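Side-chain contact in BexL (Amycolatopsis orientalis, PDB 4XRW), which probably cyclises and aromatises a nascent polyketide chain as a di-domain aromatase/cyclase of the type II polyketide pathway that makes BE-7585A: residues 188-191 and 192-196. Sequence-based numbering, arbitrary orientation.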
ATOM      1  N   VAL A 188      10.597 -14.290  15.773  1.00 20.52           N
ATOM      2  CA  VAL A 188       9.516 -14.502  14.853  1.00 21.61           C
ATOM      3  C   VAL A 188       9.625 -13.483  13.700  1.00 20.43           C
ATOM      4  O   VAL A 188       9.562 -13.826  12.518  1.00 19.79           O
ATOM      5  CB  VAL A 188       8.158 -14.359  15.548  1.00 26.99           C
ATOM      6  CG1 VAL A 188       7.064 -14.640  14.568  1.00 21.22           C
ATOM      7  CG2 VAL A 188       8.064 -15.308  16.787  1.00 24.39           C
ATOM      8  N   TYR A 189       9.785 -12.227  14.077  1.00 20.08           N
ATOM      9  CA  TYR A 189      10.059 -11.155  13.109  1.00 21.83           C
ATOM     10  C   TYR A 189      11.172 -11.523  12.138  1.00 18.33           C
ATOM     11  O   TYR A 189      11.020 -11.381  10.927  1.00 18.31           O
ATOM     12  CB  TYR A 189      10.440  -9.869  13.850  1.00 22.41           C
ATOM     13  CG  TYR A 189      10.914  -8.739  12.946  1.00 21.11           C
ATOM     14  CD1 TYR A 189       9.998  -7.825  12.404  1.00 21.28           C
ATOM     15  CD2 TYR A 189      12.245  -8.607  12.617  1.00 19.83           C
ATOM     16  CE1 TYR A 189      10.440  -6.781  11.559  1.00 18.41           C
ATOM     17  CE2 TYR A 189      12.690  -7.586  11.788  1.00 22.71           C
ATOM     18  CZ  TYR A 189      11.781  -6.676  11.274  1.00 18.75           C
ATOM     19  OH  TYR A 189      12.240  -5.671  10.462  1.00 24.89           O
ATOM     20  N   ASP A 190      12.335 -11.945  12.670  1.00 20.31           N
ATOM     21  CA  ASP A 190      13.478 -12.275  11.832  1.00 21.29           C
ATOM     22  C   ASP A 190      13.143 -13.349  10.821  1.00 19.94           C
ATOM     23  O   ASP A 190      13.621 -13.308   9.694  1.00 21.07           O
ATOM     24  CB  ASP A 190      14.686 -12.749  12.655  1.00 22.69           C
ATOM     25  CG  ASP A 190      15.396 -11.609  13.424  1.00 35.92           C
ATOM     26  OD1 ASP A 190      15.180 -10.404  13.144  1.00 29.40           O
ATOM     27  OD2 ASP A 190      16.196 -11.941  14.322  1.00 29.71           O
ATOM     28  N   PHE A 191      12.355 -14.342  11.208  1.00 16.80           N
ATOM     29  CA  PHE A 191      11.976 -15.389  10.261  1.00 17.16           C
ATOM     30  C   PHE A 191      11.213 -14.813   9.047  1.00 15.63           C
ATOM     31  O   PHE A 191      11.438 -15.231   7.915  1.00 17.50           O
ATOM     32  CB  PHE A 191      11.110 -16.459  10.961  1.00 18.44           C
ATOM     33  CG  PHE A 191      10.714 -17.597  10.079  1.00 17.28           C
ATOM     34  CD1 PHE A 191       9.569 -17.542   9.279  1.00 17.06           C
ATOM     35  CD2 PHE A 191      11.485 -18.754  10.037  1.00 19.54           C
ATOM     36  CE1 PHE A 191       9.216 -18.582   8.470  1.00 20.06           C
ATOM     37  CE2 PHE A 191      11.135 -19.806   9.228  1.00 19.16           C
ATOM     38  CZ  PHE A 191       9.991 -19.740   8.450  1.00 20.30           C
ATOM     39  N   VAL A 192      10.303 -13.885   9.300  1.00 15.61           N
ATOM     40  CA  VAL A 192       9.504 -13.282   8.200  1.00 15.28           C
ATOM     41  C   VAL A 192      10.300 -12.184   7.434  1.00 16.38           C
ATOM     42  O   VAL A 192      10.151 -12.031   6.220  1.00 18.37           O
ATOM     43  CB  VAL A 192       8.189 -12.704   8.738  1.00 16.82           C
ATOM     44  CG1 VAL A 192       7.373 -12.200   7.644  1.00 17.88           C
ATOM     45  CG2 VAL A 192       7.398 -13.818   9.502  1.00 17.93           C
ATOM     46  N   ASP A 193      11.145 -11.456   8.144  1.00 17.38           N
ATOM     47  CA  ASP A 193      11.990 -10.412   7.538  1.00 19.25           C
ATOM     48  C   ASP A 193      13.013 -11.009   6.570  1.00 19.43           C
ATOM     49  O   ASP A 193      13.223 -10.510   5.459  1.00 19.37           O
ATOM     50  CB  ASP A 193      12.699  -9.630   8.641  1.00 21.44           C
ATOM     51  CG  ASP A 193      13.575  -8.491   8.117  1.00 23.45           C
ATOM     52  OD1 ASP A 193      13.110  -7.692   7.276  1.00 26.44           O
ATOM     53  OD2 ASP A 193      14.730  -8.400   8.584  1.00 26.23           O
ATOM     54  N   GLN A 194      13.668 -12.087   6.995  1.00 18.72           N
ATOM     55  CA  GLN A 194      14.743 -12.676   6.222  1.00 18.71           C
ATOM     56  C   GLN A 194      14.215 -13.606   5.145  1.00 20.88           C
ATOM     57  O   GLN A 194      14.400 -14.854   5.157  1.00 19.30           O
ATOM     58  CB  GLN A 194      15.727 -13.392   7.173  1.00 20.31           C
ATOM     59  CG  GLN A 194      16.346 -12.418   8.142  1.00 24.97           C
ATOM     60  CD  GLN A 194      17.285 -13.058   9.157  1.00 34.01           C
ATOM     61  OE1 GLN A 194      17.848 -14.121   8.923  1.00 35.07           O
ATOM     62  NE2 GLN A 194      17.450 -12.397  10.283  1.00 31.10           N
ATOM     63  N   ALA A 195      13.555 -13.008   4.158  1.00 20.91           N
ATOM     64  CA  ALA A 195      12.837 -13.788   3.176  1.00 18.42           C
ATOM     65  C   ALA A 195      13.768 -14.448   2.164  1.00 19.39           C
ATOM     66  O   ALA A 195      13.370 -15.386   1.488  1.00 19.89           O
ATOM     67  CB  ALA A 195      11.780 -12.913   2.459  1.00 20.79           C
ATOM     68  N   ALA A 196      15.024 -14.017   2.111  1.00 19.40           N
ATOM     69  CA  ALA A 196      15.991 -14.653   1.229  1.00 22.33           C
ATOM     70  C   ALA A 196      16.151 -16.121   1.578  1.00 25.47           C
ATOM     71  O   ALA A 196      16.522 -16.920   0.729  1.00 26.50           O
ATOM     72  CB  ALA A 196      17.329 -13.932   1.298  1.00 24.39           C
TER
HETATM   73  O   HOH W   1      14.856  -5.818  10.102  1.00 29.19           O
HETATM   74  O   HOH W   2      16.025  -9.784  10.553  1.00 25.76           O
HETATM   75  O   HOH W   3      13.475 -16.760   6.990  1.00 19.59           O
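Asp193 lays its CB over one face of the Tyr189 ring, one helical turn back, in a CH-pi contact 4.2 Å from the ring centroid. With CG of Tyr189 anti to its own nitrogen (chi1 173°), the ring swings toward the C-terminal end of the helix, and its plane lies 27° from that of the carboxylate. In the backbone, Asp193 N gives Tyr189 O a 2.8 Å hydrogen bond, and Gln194 N closes the last turn on Asp190 O at 3.0 Å. The tight side faces inward: Val188 and Val192 rest on Phe266 of strand 257-268, while Phe191 meets Phe320 and Ala321 of helix 299-326. This is the short helix 185-193 of the second helix-grip domain, held between the antiparallel sheet and the long C-terminal helix. Beyond it the chain leaves helical geometry at Gln194, the centre of an inverse gamma turn. The flank carrying Asp190, Asp193 and Gln194 is partly exposed and bridged by water. Asp190 and Gln194 run side by side, joined through a water that donates to Asp190 OD1 at 2.8 Å and to Asp193 OD2 at 2.7 Å and accepts from Gln194 NE2 (3.0 Å). Asp190 OD2 turns instead to a salt bridge with Lys186. A second water links OH of the buried Tyr189 ring, 2.6 Å away, to Asp193 OD2 on that flank.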